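PDB 1FKM: GTPase-activating protein GYP1 from Saccharomyces cerevisiae, which stimulates GTP hydrolysis by Ypt/Rab GTPases such as YPT1 and YPT7, supplying arginine and glutamine fingers in trans from its TBC domain. Local coordinates for residues 9-14 against 33-38; 21-26 against 44-49; 38-43 against 144-149. All coordinates share one frame; numbering follows the deposited sequence.

Interaction 1. Residues 9-14 against 33-38; sequences SKFDNI and GIPKIH
F11 and H38 meet side by side: their planes are nearly parallel, yet the centroids are 5.7 Å apart, too far slid for a real stack. What H38 offers its face to is the methylene of F11, whose CB stands 3.7 Å from the imidazole centroid, over the ring face, a CH-pi contact; CG2 of I37 lies over the opposite face. The phenyl ring of F11 takes a similar approach from P35, whose CD sits over one face, 3.5 Å from the centroid. Farther along, CZ of F11 is 3.6 Å from the carbonyl O of G33, and CE2 reaches CG2 of I34, the two side chains crossing nearly at a right angle. This loop, between helices 23-30 and 39-46 of the all-helical TBC Rab-GAP domain, is thereby pressed against the N-terminal helix 4-15, with I8 and L15 of that helix also touching H38. The polar link is a His-carboxylate hydrogen bond from H38 NE2 to D12 OD1, 2.9 Å long and bent to 143°. OD1 lies practically in the imidazole plane but is met from above the carboxylate, the two planes being 71° apart. K16 forms a salt bridge with the same OD1, so that oxygen has two partners. With CG anti to the carbonyl carbon (chi1 -75°), the H38 ring stands with one face against F11 CB and NE2 at D12; its ND1, 3.4 Å from F11 CB, is buried without a polar partner. Replacing H38 by alanine removes the imidazole, which is likely to leave D12 OD1 with K16 but no partner from the loop and to open a gap beside F11 CB.

Interaction 2. Residues 21-26 against 44-49; sequences INQQDL and KLLIGY
Leucine and isoleucine methyls make the close part of this contact. CD1 of L45 is the shared point: it lies 3.6 Å from I21 CD1 and 3.8 Å from L26 CD2, and L45 crosses both side chains at about a right angle. L26, its CG anti to the backbone N (chi1 -175°), also brings CG to 4.1 Å from CD2 of L46. The partly exposed Q23 marks the looser side. Its chain bends at chi2 (76°) and carries the amide across, but NE2 reaches the carbonyl O of L45 only at 3.5 Å, a weak though nearly straight hydrogen bond (171°). OE1 is buried without a polar partner, beside L46 CD2. Both helix ends are capped: N22 caps helix 23-30, its OD1 accepting from D25 N at 2.7 Å, while G48, with positive phi, closes helix 39-46 in a Schellman motif, where L45 O also accepts from G48 N. Around this joint, L15 of helix 4-15 touches I21, L26 and L45, S262 adjoins Q23, and on the far flank I47 and Y49 pack on helix 168-186.

Interaction 3. Residues 38-43 against 144-149; sequences HRPVVW and FLTEYL
The backbones come close at P40 and F144, whose CA atoms are 5.1 Å apart where the first turn of helix 39-46 meets the C-terminal end of helix 133-145. P40 is the main point of contact. Its CG lies 3.6 Å from OG1 of T146 and 3.8 Å from CB of E147, so the pyrrolidine ring touches two successive residues of the opposing turn. P40 and T146 cross at about a right angle, whereas P40 and E147 run past one another in opposite directions. E147 leaves its backbone with CG anti to N (chi1 -163°) and stays extended, which lays its methylenes and carboxylate along P40 CB and takes OE2 to 3.9 Å from CG2 of V41. That last approach is a van der Waals one, on the side where E147 is exposed. OG1 of T146 only touches P40 CG at van der Waals distance; its hydrogen bond goes to the carbonyl O of T143. On the buried side, CE1 of F144 is 4.1 Å from W43 CB, which lies near the plane of the phenyl ring at its edge; the same CE1 is 4.0 Å from the carbonyl O of P40. The indole itself is anchored away from this contact, NE1 donating to D255, which also pairs with R39. F144 in turn forms a cation-pi pair with K44 and packs on helix 168-186. With no polar bond joining the two segments, the start of helix 39-46 packs against the end of helix 133-145 and the turn after it, within the all-helical TBC Rab-GAP domain, joining parts of the fold a hundred residues apart in sequence.

How the interactions relate
Interactions 2 and 3 both use helix 39-46, and interaction 1 holds the loop that leads into it. H38 lies in the segments of both interaction 1 and interaction 3, whose centres are 11 Å apart, but makes its contact in interaction 1; I34 CD1 of interaction 1 packs 3.5 Å from V42 CG1. Interaction 2 uses the later part of the helix; its centre is 12 Å from that of interaction 1, with I14 CG2 and L26 CD1 in contact at 4.2 Å. Between interactions 2 and 3, 14 Å apart, K44 CG packs 3.7 Å from F144 CZ, and K44 NZ forms a long, weak ion pair with E147 OE1. All three lie away from the arginine finger R96 and glutamine finger Q131.

Interaction 1. Residues 9-14 against 33-38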
loop_
_atom_site.group_PDB
_atom_site.type_symbol
_atom_site.label_atom_id
_atom_site.label_comp_id
_atom_site.label_asym_id
_atom_site.label_seq_id
_atom_site.Cartn_x
_atom_site.Cartn_y
_atom_site.Cartn_z
ATOM N N SER A 9 11.701 12.601 18.315
ATOM C CA SER A 9 13.055 12.497 18.851
ATOM C C SER A 9 13.501 11.039 18.987
ATOM O O SER A 9 14.656 10.719 18.725
ATOM C CB SER A 9 13.141 13.181 20.218
ATOM O OG SER A 9 14.450 13.067 20.748
ATOM N N LYS A 10 12.590 10.166 19.405
ATOM C CA LYS A 10 12.913 8.748 19.554
ATOM C C LYS A 10 13.327 8.169 18.206
ATOM O O LYS A 10 14.284 7.406 18.116
ATOM C CB LYS A 10 11.709 7.978 20.102
ATOM C CG LYS A 10 11.302 8.383 21.511
ATOM C CD LYS A 10 10.140 7.541 22.015
ATOM C CE LYS A 10 10.525 6.071 22.121
ATOM N NZ LYS A 10 9.382 5.220 22.564
ATOM N N PHE A 11 12.601 8.527 17.151
ATOM C CA PHE A 11 12.952 8.037 15.825
ATOM C C PHE A 11 14.283 8.647 15.387
ATOM O O PHE A 11 15.107 7.971 14.777
ATOM C CB PHE A 11 11.859 8.384 14.807
ATOM C CG PHE A 11 10.708 7.419 14.799
ATOM C CD1 PHE A 11 9.695 7.506 15.750
ATOM C CD2 PHE A 11 10.644 6.411 13.836
ATOM C CE1 PHE A 11 8.632 6.602 15.742
ATOM C CE2 PHE A 11 9.589 5.505 13.819
ATOM C CZ PHE A 11 8.578 5.598 14.773
ATOM N N ASP A 12 14.498 9.920 15.714
ATOM C CA ASP A 12 15.742 10.592 15.342
ATOM C C ASP A 12 16.976 9.856 15.862
ATOM O O ASP A 12 17.942 9.660 15.126
ATOM C CB ASP A 12 15.766 12.033 15.870
ATOM C CG ASP A 12 14.880 12.969 15.069
ATOM O OD1 ASP A 12 14.945 12.929 13.824
ATOM O OD2 ASP A 12 14.127 13.753 15.685
ATOM N N ASN A 13 16.947 9.457 17.129
ATOM C CA ASN A 13 18.082 8.753 17.715
ATOM C C ASN A 13 18.267 7.345 17.164
ATOM O O ASN A 13 19.347 6.770 17.273
ATOM C CB ASN A 13 17.963 8.724 19.239
ATOM C CG ASN A 13 18.171 10.096 19.859
ATOM O OD1 ASN A 13 19.100 10.816 19.492
ATOM N ND2 ASN A 13 17.312 10.462 20.800
ATOM N N ILE A 14 17.217 6.787 16.571
ATOM C CA ILE A 14 17.317 5.461 15.978
ATOM C C ILE A 14 17.883 5.610 14.570
ATOM O O ILE A 14 18.698 4.803 14.121
ATOM C CB ILE A 14 15.932 4.771 15.880
ATOM C CG1 ILE A 14 15.448 4.373 17.275
ATOM C CG2 ILE A 14 16.016 3.541 14.971
ATOM C CD1 ILE A 14 14.069 3.727 17.293
ATOM N N GLY A 33 3.013 3.310 14.693
ATOM C CA GLY A 33 2.878 4.553 13.958
ATOM C C GLY A 33 4.183 5.303 13.777
ATOM O O GLY A 33 5.008 5.381 14.690
ATOM N N ILE A 34 4.362 5.871 12.592
ATOM C CA ILE A 34 5.572 6.610 12.271
ATOM C C ILE A 34 5.264 8.088 12.055
ATOM O O ILE A 34 4.367 8.428 11.279
ATOM C CB ILE A 34 6.218 6.053 10.978
ATOM C CG1 ILE A 34 6.528 4.562 11.156
ATOM C CG2 ILE A 34 7.490 6.832 10.648
ATOM C CD1 ILE A 34 6.785 3.819 9.836
ATOM N N PRO A 35 5.993 8.985 12.749
ATOM C CA PRO A 35 5.785 10.429 12.604
ATOM C C PRO A 35 5.870 10.747 11.110
ATOM O O PRO A 35 6.759 10.241 10.423
ATOM C CB PRO A 35 6.958 11.019 13.379
ATOM C CG PRO A 35 7.168 10.007 14.479
ATOM C CD PRO A 35 7.053 8.701 13.736
ATOM N N LYS A 36 4.966 11.582 10.610
ATOM C CA LYS A 36 4.963 11.896 9.185
ATOM C C LYS A 36 6.308 12.347 8.617
ATOM O O LYS A 36 6.671 11.961 7.507
ATOM C CB LYS A 36 3.882 12.938 8.863
ATOM C CG LYS A 36 4.025 14.270 9.580
ATOM C CD LYS A 36 2.957 15.246 9.102
ATOM C CE LYS A 36 3.056 16.597 9.800
ATOM N NZ LYS A 36 2.768 16.490 11.257
ATOM N N ILE A 37 7.061 13.144 9.363
ATOM C CA ILE A 37 8.346 13.607 8.850
ATOM C C ILE A 37 9.341 12.456 8.610
ATOM O O ILE A 37 10.239 12.566 7.773
ATOM C CB ILE A 37 8.981 14.654 9.795
ATOM C CG1 ILE A 37 10.205 15.277 9.121
ATOM C CG2 ILE A 37 9.369 14.010 11.123
ATOM C CD1 ILE A 37 10.829 16.404 9.912
ATOM N N HIS A 38 9.163 11.345 9.319
ATOM C CA HIS A 38 10.068 10.202 9.174
ATOM C C HIS A 38 9.612 9.106 8.221
ATOM O O HIS A 38 10.403 8.233 7.865
ATOM C CB HIS A 38 10.331 9.560 10.540
ATOM C CG HIS A 38 11.263 10.348 11.403
ATOM N ND1 HIS A 38 10.907 10.813 12.651
ATOM C CD2 HIS A 38 12.534 10.761 11.196
ATOM C CE1 HIS A 38 11.920 11.481 13.174
ATOM N NE2 HIS A 38 12.919 11.463 12.311
#

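Interaction 2. Residues 21-26 against 44-49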
loop_
_atom_site.group_PDB
_atom_site.type_symbol
_atom_site.label_atom_id
_atom_site.label_comp_id
_atom_site.label_asym_id
_atom_site.label_seq_id
_atom_site.Cartn_x
_atom_site.Cartn_y
_atom_site.Cartn_z
ATOM N N ILE A 21 21.803 1.353 11.159
ATOM C CA ILE A 21 20.488 1.434 11.785
ATOM C C ILE A 21 19.997 0.076 12.276
ATOM O O ILE A 21 20.047 -0.913 11.544
ATOM C CB ILE A 21 19.459 2.038 10.801
ATOM C CG1 ILE A 21 19.919 3.442 10.396
ATOM C CG2 ILE A 21 18.070 2.101 11.447
ATOM C CD1 ILE A 21 19.064 4.104 9.343
ATOM N N ASN A 22 19.524 0.035 13.520
ATOM C CA ASN A 22 19.017 -1.201 14.114
ATOM C C ASN A 22 17.582 -1.498 13.673
ATOM O O ASN A 22 16.623 -0.949 14.223
ATOM C CB ASN A 22 19.073 -1.110 15.642
ATOM C CG ASN A 22 18.673 -2.405 16.315
ATOM O OD1 ASN A 22 17.578 -2.917 16.097
ATOM N ND2 ASN A 22 19.564 -2.943 17.139
ATOM N N GLN A 23 17.452 -2.383 12.688
ATOM C CA GLN A 23 16.162 -2.785 12.125
ATOM C C GLN A 23 15.162 -3.236 13.188
ATOM O O GLN A 23 13.968 -2.925 13.103
ATOM C CB GLN A 23 16.378 -3.920 11.115
ATOM C CG GLN A 23 15.151 -4.292 10.295
ATOM C CD GLN A 23 14.857 -3.288 9.196
ATOM O OE1 GLN A 23 14.687 -2.097 9.456
ATOM N NE2 GLN A 23 14.792 -3.766 7.958
ATOM N N GLN A 24 15.646 -3.981 14.180
ATOM C CA GLN A 24 14.789 -4.467 15.257
ATOM C C GLN A 24 14.144 -3.324 16.024
ATOM O O GLN A 24 12.925 -3.302 16.217
ATOM C CB GLN A 24 15.587 -5.328 16.239
ATOM C CG GLN A 24 15.923 -6.723 15.746
ATOM C CD GLN A 24 16.498 -7.595 16.850
ATOM O OE1 GLN A 24 15.871 -7.786 17.895
ATOM N NE2 GLN A 24 17.696 -8.128 16.626
ATOM N N ASP A 25 14.963 -2.382 16.481
ATOM C CA ASP A 25 14.442 -1.245 17.225
ATOM C C ASP A 25 13.455 -0.472 16.360
ATOM O O ASP A 25 12.390 -0.071 16.822
ATOM C CB ASP A 25 15.574 -0.307 17.658
ATOM C CG ASP A 25 16.510 -0.943 18.669
ATOM O OD1 ASP A 25 16.021 -1.641 19.582
ATOM O OD2 ASP A 25 17.735 -0.729 18.559
ATOM N N LEU A 26 13.806 -0.286 15.093
ATOM C CA LEU A 26 12.952 0.461 14.173
ATOM C C LEU A 26 11.578 -0.189 13.969
ATOM O O LEU A 26 10.551 0.490 14.005
ATOM C CB LEU A 26 13.666 0.626 12.826
ATOM C CG LEU A 26 12.956 1.493 11.784
ATOM C CD1 LEU A 26 12.756 2.903 12.336
ATOM C CD2 LEU A 26 13.779 1.518 10.491
ATOM N N LYS A 44 11.229 3.184 3.475
ATOM C CA LYS A 44 12.244 2.623 2.583
ATOM C C LYS A 44 13.135 1.628 3.320
ATOM O O LYS A 44 13.556 0.621 2.746
ATOM C CB LYS A 44 13.077 3.741 1.962
ATOM C CG LYS A 44 12.255 4.656 1.053
ATOM C CD LYS A 44 13.077 5.816 0.511
ATOM C CE LYS A 44 12.180 6.842 -0.191
ATOM N NZ LYS A 44 12.941 8.048 -0.628
ATOM N N LEU A 45 13.407 1.893 4.594
ATOM C CA LEU A 45 14.230 0.981 5.387
ATOM C C LEU A 45 13.461 -0.302 5.709
ATOM O O LEU A 45 13.988 -1.402 5.565
ATOM C CB LEU A 45 14.672 1.647 6.697
ATOM C CG LEU A 45 15.748 2.738 6.619
ATOM C CD1 LEU A 45 15.812 3.497 7.941
ATOM C CD2 LEU A 45 17.099 2.096 6.292
ATOM N N LEU A 46 12.205 -0.164 6.124
ATOM C CA LEU A 46 11.409 -1.334 6.485
ATOM C C LEU A 46 11.087 -2.275 5.330
ATOM O O LEU A 46 11.022 -3.490 5.516
ATOM C CB LEU A 46 10.104 -0.898 7.160
ATOM C CG LEU A 46 10.261 -0.204 8.517
ATOM C CD1 LEU A 46 8.898 0.300 9.001
ATOM C CD2 LEU A 46 10.873 -1.179 9.523
ATOM N N ILE A 47 10.887 -1.725 4.139
ATOM C CA ILE A 47 10.549 -2.557 2.990
ATOM C C ILE A 47 11.783 -3.210 2.357
ATOM O O ILE A 47 11.667 -4.022 1.433
ATOM C CB ILE A 47 9.759 -1.740 1.929
ATOM C CG1 ILE A 47 8.972 -2.696 1.029
ATOM C CG2 ILE A 47 10.708 -0.866 1.109
ATOM C CD1 ILE A 47 8.031 -1.999 0.081
ATOM N N GLY A 48 12.958 -2.858 2.862
ATOM C CA GLY A 48 14.191 -3.441 2.355
ATOM C C GLY A 48 14.797 -2.760 1.144
ATOM O O GLY A 48 15.535 -3.382 0.379
ATOM N N TYR A 49 14.492 -1.481 0.958
ATOM C CA TYR A 49 15.025 -0.746 -0.176
ATOM C C TYR A 49 16.292 -0.027 0.259
ATOM O O TYR A 49 17.383 -0.326 -0.221
ATOM C CB TYR A 49 13.983 0.256 -0.691
ATOM C CG TYR A 49 14.469 1.157 -1.808
ATOM C CD1 TYR A 49 14.986 0.628 -2.990
ATOM C CD2 TYR A 49 14.360 2.547 -1.699
ATOM C CE1 TYR A 49 15.373 1.464 -4.044
ATOM C CE2 TYR A 49 14.741 3.386 -2.743
ATOM C CZ TYR A 49 15.242 2.840 -3.910
ATOM O OH TYR A 49 15.584 3.678 -4.947
#

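Interaction 3. Residues 38-43 against 144-149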
loop_
_atom_site.group_PDB
_atom_site.type_symbol
_atom_site.label_atom_id
_atom_site.label_comp_id
_atom_site.label_asym_id
_atom_site.label_seq_id
_atom_site.Cartn_x
_atom_site.Cartn_y
_atom_site.Cartn_z
ATOM N N HIS A 38 9.163 11.345 9.319
ATOM C CA HIS A 38 10.068 10.202 9.174
ATOM C C HIS A 38 9.612 9.106 8.221
ATOM O O HIS A 38 10.403 8.233 7.865
ATOM C CB HIS A 38 10.331 9.560 10.540
ATOM C CG HIS A 38 11.263 10.348 11.403
ATOM N ND1 HIS A 38 10.907 10.813 12.651
ATOM C CD2 HIS A 38 12.534 10.761 11.196
ATOM C CE1 HIS A 38 11.920 11.481 13.174
ATOM N NE2 HIS A 38 12.919 11.463 12.311
ATOM N N ARG A 39 8.356 9.136 7.797
ATOM C CA ARG A 39 7.872 8.078 6.917
ATOM C C ARG A 39 8.693 7.756 5.673
ATOM O O ARG A 39 8.957 6.586 5.399
ATOM C CB ARG A 39 6.415 8.325 6.512
ATOM C CG ARG A 39 5.429 7.976 7.609
ATOM C CD ARG A 39 4.028 7.730 7.055
ATOM N NE ARG A 39 3.113 7.308 8.108
ATOM C CZ ARG A 39 2.232 8.102 8.708
ATOM N NH1 ARG A 39 2.134 9.380 8.363
ATOM N NH2 ARG A 39 1.450 7.615 9.661
ATOM N N PRO A 40 9.096 8.770 4.894
ATOM C CA PRO A 40 9.881 8.462 3.695
ATOM C C PRO A 40 11.053 7.524 3.980
ATOM O O PRO A 40 11.139 6.433 3.412
ATOM C CB PRO A 40 10.338 9.839 3.223
ATOM C CG PRO A 40 9.169 10.707 3.607
ATOM C CD PRO A 40 8.871 10.222 5.009
ATOM N N VAL A 41 11.940 7.948 4.872
ATOM C CA VAL A 41 13.105 7.141 5.219
ATOM C C VAL A 41 12.754 5.799 5.858
ATOM O O VAL A 41 13.254 4.755 5.435
ATOM C CB VAL A 41 14.041 7.908 6.169
ATOM C CG1 VAL A 41 15.128 6.982 6.697
ATOM C CG2 VAL A 41 14.676 9.075 5.427
ATOM N N VAL A 42 11.885 5.821 6.863
ATOM C CA VAL A 42 11.516 4.594 7.562
ATOM C C VAL A 42 10.821 3.574 6.674
ATOM O O VAL A 42 11.095 2.383 6.780
ATOM C CB VAL A 42 10.640 4.898 8.804
ATOM C CG1 VAL A 42 10.263 3.597 9.510
ATOM C CG2 VAL A 42 11.412 5.804 9.765
ATOM N N TRP A 43 9.920 4.021 5.800
ATOM C CA TRP A 43 9.252 3.086 4.903
ATOM C C TRP A 43 10.274 2.411 3.980
ATOM O O TRP A 43 10.196 1.210 3.724
ATOM C CB TRP A 43 8.198 3.806 4.060
ATOM C CG TRP A 43 6.866 3.943 4.731
ATOM C CD1 TRP A 43 6.618 4.014 6.082
ATOM C CD2 TRP A 43 5.596 4.091 4.082
ATOM N NE1 TRP A 43 5.268 4.200 6.304
ATOM C CE2 TRP A 43 4.621 4.250 5.096
ATOM C CE3 TRP A 43 5.189 4.104 2.739
ATOM C CZ2 TRP A 43 3.266 4.422 4.809
ATOM C CZ3 TRP A 43 3.832 4.277 2.453
ATOM C CH2 TRP A 43 2.892 4.433 3.483
ATOM N N PHE A 144 6.404 9.291 -0.350
ATOM C CA PHE A 144 7.751 9.668 -0.763
ATOM C C PHE A 144 7.794 11.116 -1.250
ATOM O O PHE A 144 8.824 11.781 -1.159
ATOM C CB PHE A 144 8.248 8.714 -1.847
ATOM C CG PHE A 144 8.469 7.316 -1.354
ATOM C CD1 PHE A 144 8.383 7.024 0.007
ATOM C CD2 PHE A 144 8.759 6.286 -2.243
ATOM C CE1 PHE A 144 8.580 5.724 0.475
ATOM C CE2 PHE A 144 8.957 4.990 -1.786
ATOM C CZ PHE A 144 8.866 4.707 -0.424
ATOM N N LEU A 145 6.666 11.601 -1.760
ATOM C CA LEU A 145 6.567 12.979 -2.235
ATOM C C LEU A 145 6.739 13.959 -1.079
ATOM O O LEU A 145 7.287 15.037 -1.266
ATOM C CB LEU A 145 5.191 13.244 -2.857
ATOM C CG LEU A 145 4.985 13.431 -4.358
ATOM C CD1 LEU A 145 3.515 13.775 -4.599
ATOM C CD2 LEU A 145 5.878 14.546 -4.895
ATOM N N THR A 146 6.266 13.591 0.113
ATOM C CA THR A 146 6.347 14.499 1.256
ATOM C C THR A 146 7.766 14.877 1.640
ATOM O O THR A 146 7.983 15.914 2.255
ATOM C CB THR A 146 5.619 13.940 2.522
ATOM O OG1 THR A 146 6.279 12.760 2.997
ATOM C CG2 THR A 146 4.163 13.618 2.197
ATOM N N GLU A 147 8.730 14.043 1.276
ATOM C CA GLU A 147 10.123 14.328 1.599
ATOM C C GLU A 147 10.635 15.560 0.849
ATOM O O GLU A 147 11.636 16.152 1.241
ATOM C CB GLU A 147 11.004 13.128 1.247
ATOM C CG GLU A 147 12.370 13.172 1.905
ATOM C CD GLU A 147 13.200 11.938 1.617
ATOM O OE1 GLU A 147 13.055 11.354 0.523
ATOM O OE2 GLU A 147 14.009 11.558 2.487
ATOM N N TYR A 148 9.953 15.940 -0.228
ATOM C CA TYR A 148 10.368 17.096 -1.035
ATOM C C TYR A 148 9.677 18.404 -0.659
ATOM O O TYR A 148 9.941 19.451 -1.259
ATOM C CB TYR A 148 10.135 16.802 -2.520
ATOM C CG TYR A 148 11.002 15.684 -3.044
ATOM C CD1 TYR A 148 12.282 15.939 -3.542
ATOM C CD2 TYR A 148 10.562 14.365 -3.006
ATOM C CE1 TYR A 148 13.099 14.906 -3.990
ATOM C CE2 TYR A 148 11.374 13.324 -3.448
ATOM C CZ TYR A 148 12.637 13.601 -3.937
ATOM O OH TYR A 148 13.438 12.570 -4.368
ATOM N N LEU A 149 8.788 18.336 0.325
ATOM C CA LEU A 149 8.057 19.505 0.801
ATOM C C LEU A 149 8.603 19.911 2.158
ATOM O O LEU A 149 9.210 19.098 2.855
ATOM C CB LEU A 149 6.574 19.173 0.985
ATOM C CG LEU A 149 5.646 19.062 -0.221
ATOM C CD1 LEU A 149 4.308 18.493 0.216
ATOM C CD2 LEU A 149 5.471 20.436 -0.842
#